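Hypothetical protein (Ruminococcus gnavus, PDB 4GL6) is of unknown function but belongs to the DUF5037 family, its chain forming two four-stranded beta sheets accompanied by helices. Local coordinates at residues Asn37-Ala42 against Glu55-Pro61; Pro50-Phe54 against Tyr99-Gly103; Gln77-Ala81 against Asp104-Pro108; Ile92-Asn98 against Ile146-Lys152; Lys189-Leu194 against Asn205-Ile209. One frame throughout, in Å; residues are numbered along the deposited sequence.

Interaction 1: Asn37-Ala42 against Glu55-Pro61; sequences NGAIYA and EGSYFNP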
# COMPACT_ATOMS: atom_id res chain seq x y z
N ASN A 37 -16.10 -21.88 -9.17
CA ASN A 37 -16.29 -20.48 -9.50
C ASN A 37 -16.07 -19.66 -8.22
O ASN A 37 -16.96 -18.94 -7.74
CB ASN A 37 -17.68 -20.27 -10.13
CG ASN A 37 -17.86 -18.87 -10.74
OD1 ASN A 37 -16.90 -18.17 -11.07
ND2 ASN A 37 -19.12 -18.48 -10.92
N GLY A 38 -14.86 -19.77 -7.68
CA GLY A 38 -14.47 -19.00 -6.51
C GLY A 38 -14.29 -17.51 -6.77
O GLY A 38 -14.49 -17.03 -7.90
N ALA A 39 -13.91 -16.79 -5.73
CA ALA A 39 -13.69 -15.35 -5.81
C ALA A 39 -12.60 -15.00 -6.84
O ALA A 39 -11.63 -15.76 -7.01
CB ALA A 39 -13.31 -14.80 -4.43
N ILE A 40 -12.78 -13.87 -7.53
CA ILE A 40 -11.83 -13.33 -8.50
C ILE A 40 -11.11 -12.17 -7.83
O ILE A 40 -11.77 -11.21 -7.41
CB ILE A 40 -12.52 -12.81 -9.78
CG1 ILE A 40 -13.28 -13.92 -10.49
CG2 ILE A 40 -11.48 -12.25 -10.75
CD1 ILE A 40 -14.11 -13.40 -11.66
N TYR A 41 -9.78 -12.26 -7.77
CA TYR A 41 -8.92 -11.22 -7.19
C TYR A 41 -8.23 -10.47 -8.34
O TYR A 41 -7.37 -11.01 -9.01
CB TYR A 41 -7.92 -11.83 -6.18
CG TYR A 41 -8.61 -12.55 -5.02
CD1 TYR A 41 -9.03 -11.84 -3.88
CD2 TYR A 41 -8.86 -13.94 -5.06
CE1 TYR A 41 -9.67 -12.50 -2.83
CE2 TYR A 41 -9.50 -14.60 -4.02
CZ TYR A 41 -9.91 -13.88 -2.91
OH TYR A 41 -10.55 -14.54 -1.87
N ALA A 42 -8.62 -9.21 -8.53
CA ALA A 42 -8.17 -8.36 -9.63
C ALA A 42 -7.21 -7.25 -9.20
O ALA A 42 -7.56 -6.48 -8.30
CB ALA A 42 -9.41 -7.72 -10.26
N GLU A 55 -5.99 -4.01 -5.16
CA GLU A 55 -6.70 -5.27 -5.34
C GLU A 55 -8.18 -5.10 -5.02
O GLU A 55 -8.55 -4.33 -4.15
CB GLU A 55 -6.08 -6.39 -4.51
CG GLU A 55 -6.45 -7.79 -4.97
CD GLU A 55 -5.73 -8.88 -4.20
OE1 GLU A 55 -6.00 -9.00 -2.98
OE2 GLU A 55 -4.91 -9.64 -4.82
N GLY A 56 -9.01 -5.81 -5.79
CA GLY A 56 -10.46 -5.85 -5.64
C GLY A 56 -10.89 -7.31 -5.70
O GLY A 56 -10.24 -8.14 -6.33
N SER A 57 -12.01 -7.61 -5.05
CA SER A 57 -12.52 -8.95 -4.90
C SER A 57 -13.91 -9.00 -5.60
O SER A 57 -14.77 -8.19 -5.26
CB SER A 57 -12.59 -9.23 -3.40
OG SER A 57 -12.73 -10.60 -3.14
N TYR A 58 -14.09 -9.89 -6.58
CA TYR A 58 -15.35 -10.01 -7.37
C TYR A 58 -15.82 -11.46 -7.53
O TYR A 58 -15.06 -12.40 -7.28
CB TYR A 58 -15.18 -9.38 -8.78
CG TYR A 58 -14.76 -7.92 -8.79
CD1 TYR A 58 -13.43 -7.56 -8.68
CD2 TYR A 58 -15.72 -6.89 -8.87
CE1 TYR A 58 -13.04 -6.21 -8.65
CE2 TYR A 58 -15.34 -5.54 -8.85
CZ TYR A 58 -14.01 -5.19 -8.74
OH TYR A 58 -13.61 -3.87 -8.71
N PHE A 59 -17.09 -11.63 -7.90
CA PHE A 59 -17.70 -12.94 -8.21
C PHE A 59 -18.40 -12.78 -9.56
O PHE A 59 -19.10 -11.79 -9.76
CB PHE A 59 -18.68 -13.37 -7.11
CG PHE A 59 -19.47 -14.61 -7.44
CD1 PHE A 59 -18.92 -15.88 -7.25
CD2 PHE A 59 -20.80 -14.52 -7.92
CE1 PHE A 59 -19.67 -17.03 -7.55
CE2 PHE A 59 -21.55 -15.66 -8.22
CZ PHE A 59 -20.98 -16.92 -8.03
N ASN A 60 -18.16 -13.73 -10.47
CA ASN A 60 -18.72 -13.70 -11.82
C ASN A 60 -19.69 -14.87 -11.96
O ASN A 60 -19.24 -16.01 -11.98
CB ASN A 60 -17.60 -13.80 -12.86
CG ASN A 60 -18.11 -13.69 -14.27
OD1 ASN A 60 -18.74 -12.71 -14.65
ND2 ASN A 60 -17.82 -14.69 -15.07
N PRO A 61 -21.03 -14.60 -12.05
CA PRO A 61 -22.00 -15.71 -12.12
C PRO A 61 -21.86 -16.64 -13.34
O PRO A 61 -21.33 -16.23 -14.37
CB PRO A 61 -23.36 -14.99 -12.13
CG PRO A 61 -23.09 -13.67 -11.50
CD PRO A 61 -21.72 -13.29 -11.97
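Asn-37 ND2 donates to the backbone O of Asn-60 at 2.7 Å, an almost straight bond (166° at the hydrogen). The acceptor lies in the plane of the Asn-37 amide, while ND2 is tilted from the Asn-60 carbonyl plane. Its extended first torsion (chi1 -169°) takes the amide to the chain just after the other strand, and Gln-29 holds its OD1. The Phe-59 ring lies beside it, its plane 32° from that of the amide, with the Asn-37 backbone O at the ring edge, 3.3 Å from Phe-59 CE1. An alanine here would remove the donor, and the Asn-60 carbonyl would probably lose its mate and the chain ahead of the strand its tie across the hairpin. Further along, Ile-40 N and Tyr-58 O pair at 2.7 Å, Tyr-58 N answers to Ile-40 O, and Ala-42 and Gly-56 exchange a second pair of bonds. Tyr-41 faces Ser-57 between these pairs, its CE1 3.6 Å from Ser-57 OG. Ile-40, Ala-42 and Tyr-58 share the sheet face covered by helix 6-18. This is the regular ladder of an antiparallel beta hairpin, strands 40-46 and 54-59, at the middle of a four-stranded sheet.

Interaction 2: Pro50-Phe54 against Tyr99-Gly103; sequences PKHPF and YYIQG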
# COMPACT_ATOMS: atom_id res chain seq x y z
N PRO A 50 -1.73 5.67 -12.43
CA PRO A 50 -1.36 4.41 -13.06
C PRO A 50 -0.19 3.62 -12.48
O PRO A 50 -0.07 2.44 -12.81
CB PRO A 50 -1.02 4.84 -14.49
CG PRO A 50 -0.42 6.19 -14.32
CD PRO A 50 -1.12 6.81 -13.15
N LYS A 51 0.65 4.23 -11.64
CA LYS A 51 1.81 3.52 -11.09
C LYS A 51 1.51 2.76 -9.78
O LYS A 51 2.36 1.98 -9.36
CB LYS A 51 2.97 4.50 -10.84
CG LYS A 51 3.44 5.32 -12.04
CD LYS A 51 4.32 4.56 -13.03
CE LYS A 51 4.83 5.51 -14.13
NZ LYS A 51 5.93 4.93 -14.95
N HIS A 52 0.33 2.96 -9.16
CA HIS A 52 -0.02 2.35 -7.86
C HIS A 52 -1.24 1.46 -7.87
O HIS A 52 -2.38 1.94 -7.63
CB HIS A 52 -0.19 3.43 -6.83
CG HIS A 52 1.08 4.14 -6.54
ND1 HIS A 52 1.97 3.66 -5.65
CD2 HIS A 52 1.62 5.29 -7.08
CE1 HIS A 52 3.01 4.48 -5.60
NE2 HIS A 52 2.80 5.48 -6.48
N PRO A 53 -1.04 0.16 -8.12
CA PRO A 53 -2.20 -0.73 -8.23
C PRO A 53 -2.89 -1.05 -6.91
O PRO A 53 -2.31 -0.86 -5.84
CB PRO A 53 -1.62 -1.99 -8.85
CG PRO A 53 -0.19 -1.99 -8.45
CD PRO A 53 0.23 -0.57 -8.30
N PHE A 54 -4.13 -1.51 -7.01
CA PHE A 54 -4.93 -1.94 -5.85
C PHE A 54 -5.74 -3.18 -6.18
O PHE A 54 -6.10 -3.38 -7.34
CB PHE A 54 -5.85 -0.83 -5.37
CG PHE A 54 -6.91 -0.41 -6.35
CD1 PHE A 54 -6.60 0.48 -7.37
CD2 PHE A 54 -8.23 -0.87 -6.22
CE1 PHE A 54 -7.58 0.88 -8.28
CE2 PHE A 54 -9.22 -0.47 -7.11
CZ PHE A 54 -8.90 0.41 -8.14
N TYR A 99 12.35 6.72 -5.86
CA TYR A 99 11.78 5.90 -4.81
C TYR A 99 10.38 5.43 -5.20
O TYR A 99 9.78 5.96 -6.13
CB TYR A 99 11.66 6.71 -3.49
CG TYR A 99 10.98 8.05 -3.69
CD1 TYR A 99 9.58 8.15 -3.72
CD2 TYR A 99 11.72 9.20 -3.90
CE1 TYR A 99 8.95 9.37 -3.94
CE2 TYR A 99 11.09 10.44 -4.11
CZ TYR A 99 9.70 10.51 -4.13
OH TYR A 99 9.09 11.72 -4.34
N TYR A 100 9.88 4.45 -4.47
CA TYR A 100 8.52 3.97 -4.65
C TYR A 100 7.94 3.79 -3.24
O TYR A 100 8.51 3.04 -2.43
CB TYR A 100 8.49 2.67 -5.43
CG TYR A 100 7.08 2.28 -5.84
CD1 TYR A 100 6.23 1.60 -4.95
CD2 TYR A 100 6.60 2.56 -7.12
CE1 TYR A 100 4.94 1.24 -5.32
CE2 TYR A 100 5.32 2.19 -7.51
CZ TYR A 100 4.49 1.53 -6.60
OH TYR A 100 3.22 1.16 -6.96
N ILE A 101 6.82 4.47 -2.97
CA ILE A 101 6.16 4.39 -1.68
C ILE A 101 4.89 3.58 -1.89
O ILE A 101 3.99 4.00 -2.62
CB ILE A 101 5.80 5.79 -1.15
CG1 ILE A 101 7.07 6.67 -1.06
CG2 ILE A 101 5.10 5.67 0.20
CD1 ILE A 101 6.79 8.13 -0.78
N GLN A 102 4.82 2.42 -1.24
CA GLN A 102 3.67 1.52 -1.35
C GLN A 102 2.87 1.48 -0.03
O GLN A 102 3.35 0.96 0.98
CB GLN A 102 4.15 0.12 -1.69
CG GLN A 102 3.06 -0.84 -2.08
CD GLN A 102 3.56 -2.26 -2.11
OE1 GLN A 102 3.86 -2.83 -1.07
NE2 GLN A 102 3.61 -2.84 -3.28
N GLY A 103 1.66 2.01 -0.06
CA GLY A 103 0.77 2.00 1.10
C GLY A 103 0.04 0.67 1.17
O GLY A 103 -0.44 0.20 0.14
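Tyr-100 makes most of this contact, its ring reaching out from strand 99-104 to the loop that carries Lys-51 and His-52. CG sits anti to the backbone N (chi1 -170°), which sends the phenol off the strand toward the loop, and OH donates to the backbone O of Lys-51 at 2.7 Å. That carbonyl lies at the edge of the Tyr-100 ring, near its plane. Leu-194 O also lies close to this hydroxyl, probably sharing or competing for its single proton. Pro-53 packs by its CD against Tyr-100 OH, 3.7 Å away. The imidazole of His-52 comes in from the opposite direction and overlaps one face of the phenol: its CE1 stands 3.4 Å above that plane, offset toward the rim. The two planes are 31° apart, with centroids separated by 4.6 Å, an oblique overlap of aromatic rings. One residue on, Ile-101 contributes mainly its backbone, with its O 3.2 Å from His-52 CE1. Outside the pair, His-52 also touches Arg-78 and Glu-85 of helix 75-95, and a glycerol, probably from the crystallisation liquor, sits against its side chain. The whole is a junction between the two sheets, where the loop of hairpin 40-46/54-59 meets outer strand 99-104 of the mixed sheet.

Interaction 3: Gln77-Ala81 against Asp104-Pro108; sequences QRLLA and DIIIP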
# COMPACT_ATOMS: atom_id res chain seq x y z
N GLN A 77 -10.23 1.71 0.03
CA GLN A 77 -8.96 1.26 0.56
C GLN A 77 -7.79 1.93 -0.17
O GLN A 77 -6.84 2.39 0.46
CB GLN A 77 -8.91 -0.27 0.38
CG GLN A 77 -7.92 -1.01 1.21
CD GLN A 77 -8.13 -2.51 1.11
OE1 GLN A 77 -8.78 -3.14 1.96
NE2 GLN A 77 -7.65 -3.07 0.02
N ARG A 78 -7.85 1.97 -1.50
CA ARG A 78 -6.81 2.59 -2.34
C ARG A 78 -6.66 4.08 -2.07
O ARG A 78 -5.54 4.58 -2.01
CB ARG A 78 -7.05 2.35 -3.84
CG ARG A 78 -6.18 3.15 -4.82
CD ARG A 78 -4.69 2.89 -4.57
NE ARG A 78 -3.86 4.04 -4.93
CZ ARG A 78 -2.62 4.26 -4.50
NH1 ARG A 78 -2.01 3.43 -3.65
NH2 ARG A 78 -1.98 5.34 -4.89
N LEU A 79 -7.78 4.77 -1.95
CA LEU A 79 -7.77 6.19 -1.66
C LEU A 79 -7.10 6.48 -0.31
O LEU A 79 -6.40 7.49 -0.18
CB LEU A 79 -9.19 6.77 -1.68
CG LEU A 79 -9.95 6.72 -3.01
CD1 LEU A 79 -11.40 7.16 -2.78
CD2 LEU A 79 -9.27 7.57 -4.06
N LEU A 80 -7.30 5.59 0.68
CA LEU A 80 -6.65 5.73 1.99
C LEU A 80 -5.12 5.49 1.82
O LEU A 80 -4.33 6.27 2.36
CB LEU A 80 -7.29 4.83 3.06
CG LEU A 80 -8.68 5.23 3.63
CD1 LEU A 80 -9.26 4.11 4.50
CD2 LEU A 80 -8.64 6.51 4.46
N ALA A 81 -4.73 4.47 1.05
CA ALA A 81 -3.32 4.21 0.72
C ALA A 81 -2.68 5.40 0.02
O ALA A 81 -1.56 5.76 0.36
CB ALA A 81 -3.15 2.95 -0.16
N ASP A 104 -0.05 0.10 2.37
CA ASP A 104 -0.68 -1.20 2.62
C ASP A 104 -1.72 -1.05 3.73
O ASP A 104 -1.43 -1.28 4.91
CB ASP A 104 0.42 -2.22 2.98
CG ASP A 104 -0.10 -3.64 3.22
OD1 ASP A 104 -1.21 -4.02 2.79
OD2 ASP A 104 0.66 -4.39 3.84
N ILE A 105 -2.91 -0.61 3.33
CA ILE A 105 -4.06 -0.39 4.21
C ILE A 105 -5.13 -1.40 3.84
O ILE A 105 -5.50 -1.48 2.71
CB ILE A 105 -4.60 1.04 4.06
CG1 ILE A 105 -3.56 2.04 4.60
CG2 ILE A 105 -5.91 1.23 4.82
CD1 ILE A 105 -3.83 3.49 4.28
N ILE A 106 -5.58 -2.19 4.81
CA ILE A 106 -6.61 -3.22 4.63
C ILE A 106 -7.85 -2.90 5.47
O ILE A 106 -7.78 -2.90 6.69
CB ILE A 106 -6.08 -4.61 5.05
CG1 ILE A 106 -4.91 -5.04 4.13
CG2 ILE A 106 -7.21 -5.64 5.05
CD1 ILE A 106 -5.26 -5.28 2.67
N ILE A 107 -8.97 -2.65 4.79
CA ILE A 107 -10.26 -2.35 5.41
C ILE A 107 -10.95 -3.69 5.70
O ILE A 107 -11.17 -4.45 4.76
CB ILE A 107 -11.18 -1.58 4.45
CG1 ILE A 107 -10.55 -0.24 4.07
CG2 ILE A 107 -12.55 -1.35 5.06
CD1 ILE A 107 -10.22 0.67 5.24
N PRO A 108 -11.27 -3.98 6.97
CA PRO A 108 -11.93 -5.26 7.32
C PRO A 108 -13.41 -5.35 6.88
O PRO A 108 -14.06 -4.31 6.67
CB PRO A 108 -11.80 -5.32 8.84
CG PRO A 108 -11.77 -3.88 9.27
CD PRO A 108 -11.12 -3.11 8.16
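The polar link is a single hydrogen bond from the backbone N of Ile-107 to Gln-77 OE1, 2.9 Å long and close to straight at 166°. Gln-77 reaches it with a stretched chain, chi1 (-161°) and chi2 both extended, so an amide from the first turns of the helix satisfies a peptide N-H of the passing loop. The N-H comes in tilted from the plane of the side-chain carbonyl. Ile-106 runs alongside Gln-77, pointing the same way, its CD1 4.2 Å from Gln-77 OE1. The apolar part lies deeper. Ile-105 and Ile-107 both point at the helix, and Leu-80 serves both: its CB lies 3.9 Å from Ile-105 CD1, while its CD1 meets Ile-107 CD1 at 3.6 Å, the Leu-80 and Ile-107 side chains crossing at about a right angle. Ile-105 CD1 also presses on the helix backbone, 3.5 Å from Ala-81 N. Tyr-125 of helix 122-129 touches Leu-80 and both isoleucines and so joins the same apolar cluster. The arrangement is that of a helix, 75-95, followed by a strand, 99-104, that runs back along it, with the chain leaving the strand packed on the helix's N-terminal turns.

Interaction 4: Ile92-Asn98 against Ile146-Lys152; sequences ISQAAEN and IDASTMK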
# COMPACT_ATOMS: atom_id res chain seq x y z
N ILE A 92 10.02 11.52 2.38
CA ILE A 92 10.86 10.73 1.45
C ILE A 92 11.40 11.55 0.27
O ILE A 92 12.57 11.38 -0.10
CB ILE A 92 10.14 9.46 0.92
CG1 ILE A 92 9.81 8.47 2.07
CG2 ILE A 92 10.97 8.73 -0.14
CD1 ILE A 92 11.00 7.84 2.78
N SER A 93 10.59 12.47 -0.26
CA SER A 93 11.02 13.32 -1.40
C SER A 93 12.16 14.27 -1.08
O SER A 93 12.82 14.75 -2.01
CB SER A 93 9.85 14.11 -1.96
OG SER A 93 9.31 14.93 -0.94
N GLN A 94 12.33 14.58 0.21
CA GLN A 94 13.43 15.43 0.69
C GLN A 94 14.69 14.60 0.97
O GLN A 94 15.79 15.15 1.01
CB GLN A 94 13.03 16.20 1.95
CG GLN A 94 11.83 17.13 1.81
CD GLN A 94 11.74 18.14 2.95
OE1 GLN A 94 12.33 19.22 2.88
NE2 GLN A 94 10.99 17.79 3.99
N ALA A 95 14.53 13.29 1.18
CA ALA A 95 15.63 12.35 1.46
C ALA A 95 16.29 11.73 0.21
O ALA A 95 17.51 11.49 0.23
CB ALA A 95 15.10 11.22 2.35
N ALA A 96 15.50 11.43 -0.83
CA ALA A 96 16.00 10.83 -2.10
C ALA A 96 15.24 11.33 -3.34
O ALA A 96 14.17 11.93 -3.19
CB ALA A 96 15.92 9.31 -2.02
N GLU A 97 15.79 11.10 -4.54
CA GLU A 97 15.16 11.53 -5.81
C GLU A 97 14.25 10.45 -6.38
O GLU A 97 13.12 10.74 -6.76
CB GLU A 97 16.18 11.91 -6.89
CG GLU A 97 17.14 13.03 -6.51
CD GLU A 97 18.25 13.25 -7.54
OE1 GLU A 97 18.07 12.91 -8.73
OE2 GLU A 97 19.32 13.77 -7.16
N ASN A 98 14.77 9.22 -6.48
CA ASN A 98 14.03 8.05 -6.97
C ASN A 98 13.62 7.13 -5.83
O ASN A 98 14.44 6.78 -4.98
CB ASN A 98 14.83 7.20 -7.95
CG ASN A 98 14.68 7.65 -9.36
OD1 ASN A 98 14.14 6.90 -10.19
ND2 ASN A 98 15.07 8.90 -9.65
N ILE A 146 13.78 2.88 -1.75
CA ILE A 146 14.60 4.02 -2.16
C ILE A 146 15.79 3.60 -3.02
O ILE A 146 16.43 2.59 -2.73
CB ILE A 146 15.17 4.78 -0.93
CG1 ILE A 146 14.04 5.33 -0.06
CG2 ILE A 146 16.07 5.93 -1.37
CD1 ILE A 146 14.52 5.99 1.22
N ASP A 147 16.09 4.40 -4.05
CA ASP A 147 17.28 4.22 -4.90
C ASP A 147 18.35 4.92 -4.09
O ASP A 147 18.39 6.15 -4.02
CB ASP A 147 17.07 4.88 -6.27
CG ASP A 147 18.25 4.72 -7.21
OD1 ASP A 147 19.37 4.42 -6.75
OD2 ASP A 147 18.04 4.91 -8.44
N ALA A 148 19.19 4.11 -3.44
CA ALA A 148 20.25 4.61 -2.55
C ALA A 148 21.30 5.46 -3.25
O ALA A 148 21.94 6.26 -2.61
CB ALA A 148 20.91 3.46 -1.79
N SER A 149 21.45 5.30 -4.56
CA SER A 149 22.38 6.14 -5.34
C SER A 149 21.92 7.61 -5.43
O SER A 149 22.75 8.50 -5.60
CB SER A 149 22.55 5.59 -6.76
OG SER A 149 21.34 5.67 -7.50
N THR A 150 20.62 7.85 -5.28
CA THR A 150 20.00 9.16 -5.42
C THR A 150 19.62 9.83 -4.09
O THR A 150 18.60 10.54 -4.05
CB THR A 150 18.75 9.03 -6.33
OG1 THR A 150 17.71 8.34 -5.62
CG2 THR A 150 19.08 8.30 -7.63
N MSE A 151 20.40 9.63 -3.01
CA MSE A 151 20.12 10.31 -1.71
C MSE A 151 20.41 11.81 -1.87
O MSE A 151 21.34 12.17 -2.59
CB MSE A 151 20.98 9.79 -0.55
CG MSE A 151 20.88 8.33 -0.23
SE MSE A 151 19.13 7.68 0.23
CE MSE A 151 18.80 8.65 1.90
N LYS A 152 19.64 12.65 -1.18
CA LYS A 152 19.79 14.12 -1.25
C LYS A 152 20.67 14.72 -0.13
O LYS A 152 20.63 15.94 0.11
CB LYS A 152 18.40 14.79 -1.30
CG LYS A 152 17.65 14.57 -2.60
CD LYS A 152 16.38 15.39 -2.73
CE LYS A 152 15.83 15.33 -4.15
NZ LYS A 152 14.62 16.17 -4.37
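Thr-150 OG1 works in both directions: it accepts from Asn-98 N at 3.2 Å and donates to the Asp-147 carbonyl O at 2.8 Å. With chi1 at 71°, OG1 is placed between its own backbone N and carbonyl carbon, facing both partners. A valine in its place would drop both bonds and is likely to leave Asn-98 N without its acceptor and Asp-147 O with one donor fewer. Backbone bonds do the rest: Lys-152 N to Ala-95 O at 2.8 Å, Glu-97 N to Thr-150 O, and Asp-147 N to Asn-98 O. An Asx turn, in which Asp-147 OD1 takes the N-H of Ser-149, shapes the bend. Among apolar groups, Ala-96 CB rests on Ile-146 CG2 at 3.4 Å, with the selenium of selenomethionine Met-151 nearby. Ile-92 CD1 meets Ile-146 CD1 at 4.3 Å. The carbon chains of Lys-152 and Glu-97 cross at about a right angle, CE against CG, without their charged ends meeting, and Lys-152 NZ makes a weak bond to Ser-93 O. The contact sits where helix 75-95 ends and strand 140-147 runs out, with Tyr-163 of helix 156-171 against Ile-92 and Ala-95, and Phe-187 of helix 184-194 against Asn-98 and Asp-147.

Interaction 5: Lys189-Leu194 against Asn205-Ile209; sequences KAEKIL and NFEDI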
# COMPACT_ATOMS: atom_id res chain seq x y z
N LYS A 189 14.73 -2.49 -11.30
CA LYS A 189 14.03 -3.76 -11.54
C LYS A 189 12.83 -3.87 -10.61
O LYS A 189 11.75 -4.31 -11.03
CB LYS A 189 14.94 -4.96 -11.27
CG LYS A 189 16.11 -5.12 -12.23
CD LYS A 189 17.00 -6.25 -11.74
CE LYS A 189 18.27 -6.30 -12.53
NZ LYS A 189 19.21 -7.27 -11.90
N ALA A 190 13.04 -3.50 -9.34
CA ALA A 190 12.00 -3.53 -8.33
C ALA A 190 10.80 -2.70 -8.77
O ALA A 190 9.69 -3.19 -8.76
CB ALA A 190 12.54 -3.02 -7.01
N GLU A 191 11.07 -1.47 -9.18
CA GLU A 191 10.05 -0.47 -9.60
C GLU A 191 9.13 -1.04 -10.67
O GLU A 191 7.93 -0.91 -10.57
CB GLU A 191 10.76 0.79 -10.12
CG GLU A 191 9.95 2.05 -10.46
CD GLU A 191 10.81 3.08 -11.21
OE1 GLU A 191 11.48 2.72 -12.22
OE2 GLU A 191 10.84 4.26 -10.79
N LYS A 192 9.71 -1.70 -11.68
CA LYS A 192 8.92 -2.30 -12.77
C LYS A 192 7.89 -3.34 -12.29
O LYS A 192 6.83 -3.48 -12.89
CB LYS A 192 9.82 -2.91 -13.86
CG LYS A 192 10.83 -1.98 -14.52
CD LYS A 192 10.34 -0.65 -15.11
CE LYS A 192 11.54 0.24 -15.40
NZ LYS A 192 11.25 1.50 -16.14
N ILE A 193 8.20 -4.04 -11.19
CA ILE A 193 7.30 -5.04 -10.58
C ILE A 193 6.23 -4.37 -9.71
O ILE A 193 5.05 -4.71 -9.79
CB ILE A 193 8.10 -6.09 -9.78
CG1 ILE A 193 9.07 -6.85 -10.72
CG2 ILE A 193 7.14 -7.06 -9.11
CD1 ILE A 193 10.07 -7.75 -10.02
N LEU A 194 6.66 -3.43 -8.87
CA LEU A 194 5.77 -2.64 -8.00
C LEU A 194 4.67 -1.88 -8.75
O LEU A 194 3.60 -1.67 -8.20
CB LEU A 194 6.57 -1.66 -7.12
CG LEU A 194 7.47 -2.26 -6.02
CD1 LEU A 194 8.59 -1.30 -5.62
CD2 LEU A 194 6.67 -2.69 -4.81
N ASN A 205 10.52 -13.42 -7.65
CA ASN A 205 11.66 -12.65 -8.23
C ASN A 205 11.85 -11.28 -7.57
O ASN A 205 12.99 -10.82 -7.45
CB ASN A 205 11.59 -12.49 -9.76
CG ASN A 205 10.33 -11.76 -10.22
OD1 ASN A 205 9.25 -11.83 -9.57
ND2 ASN A 205 10.46 -11.03 -11.34
N PHE A 206 10.75 -10.66 -7.14
CA PHE A 206 10.82 -9.42 -6.37
C PHE A 206 11.56 -9.67 -5.04
O PHE A 206 12.43 -8.89 -4.67
CB PHE A 206 9.41 -8.86 -6.06
CG PHE A 206 9.43 -7.57 -5.31
CD1 PHE A 206 9.57 -6.37 -5.98
CD2 PHE A 206 9.33 -7.54 -3.92
CE1 PHE A 206 9.59 -5.16 -5.30
CE2 PHE A 206 9.35 -6.33 -3.23
CZ PHE A 206 9.48 -5.13 -3.92
N GLU A 207 11.18 -10.76 -4.35
CA GLU A 207 11.77 -11.14 -3.06
C GLU A 207 13.26 -11.39 -3.25
O GLU A 207 14.05 -10.94 -2.43
CB GLU A 207 11.05 -12.36 -2.41
CG GLU A 207 9.53 -12.23 -2.15
CD GLU A 207 9.08 -11.04 -1.31
OE1 GLU A 207 9.79 -10.61 -0.39
OE2 GLU A 207 7.95 -10.54 -1.57
N ASP A 208 13.62 -12.01 -4.38
CA ASP A 208 15.02 -12.25 -4.74
C ASP A 208 15.81 -10.94 -4.96
O ASP A 208 17.00 -10.89 -4.62
CB ASP A 208 15.17 -13.14 -6.00
CG ASP A 208 14.62 -14.57 -5.80
OD1 ASP A 208 14.37 -15.02 -4.66
OD2 ASP A 208 14.44 -15.26 -6.84
N ILE A 209 15.18 -9.91 -5.54
CA ILE A 209 15.87 -8.62 -5.78
C ILE A 209 16.14 -7.90 -4.47
O ILE A 209 17.23 -7.39 -4.27
CB ILE A 209 15.06 -7.69 -6.68
CG1 ILE A 209 14.97 -8.24 -8.09
CG2 ILE A 209 15.71 -6.30 -6.73
CD1 ILE A 209 13.80 -7.67 -8.87
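Phe-206 lies against Ala-190, Ile-193 and Leu-194 in a helical hairpin: helices 184-194 and 204-210 are joined by a short connection, and the axes of the facing segments 189-194 and 205-209 run roughly antiparallel, at 149° and 10.0 Å apart. The tight part is the ring. A chi1 of -178° swings it away from its own backbone N and across to the other helix. Leu-194 crosses it at about a right angle, CG 3.7 Å from Phe-206 CE1 and CD2 closest to CZ. Ile-193 slants across it, with Ile-193 CG2 4.0 Å from Phe-206 CD1. Tyr-145 of the mixed sheet meets the same ring edge-to-face, so this part of the hairpin rests on the sheet, and Leu-194 continues down onto Tyr-100 and Gln-102. The solvent side is more exposed and chemically mixed, with fewer atoms meeting. There Ile-193 and Ile-209 reach toward each other tip to tip, CD1 to CD1 at 3.9 Å, and Asn-205 ND2 meets Ile-193 CD1 from the opposite direction at 3.6 Å. Lys-189 contributes its CB, packed on Ile-209 CD1, while the rest of its chain runs out extended. Between the two segments the contacts are van der Waals. Back at the inner end, the carbonyl O of Ala-190, already taking Ile-193 N and Leu-194 N, lies in plane at the edge of Phe-206, 4.0 Å from its CE1.

From the N terminus, interaction 1 closes the first loop, pairing strands 40-46 and 54-59. The loop between them, running into strand 54-59, carries residues 50-54, which interaction 2 ties to 99-103, so interactions 1 and 2 cross. Interactions 3 and 4 both use helix 75-95, one near its start and one at its end; they cross each other, and each crosses interaction 2. Interaction 3 fixes the chain leaving strand 99-104, and interaction 4 the exit of the neighbouring strand 140-147. Interaction 5 follows in series, closing a short helical hairpin whose Leu-194 touches interaction 2. Interactions 1 and 4 lie on opposite sides of the chain's centre, about 38 Å apart between centres.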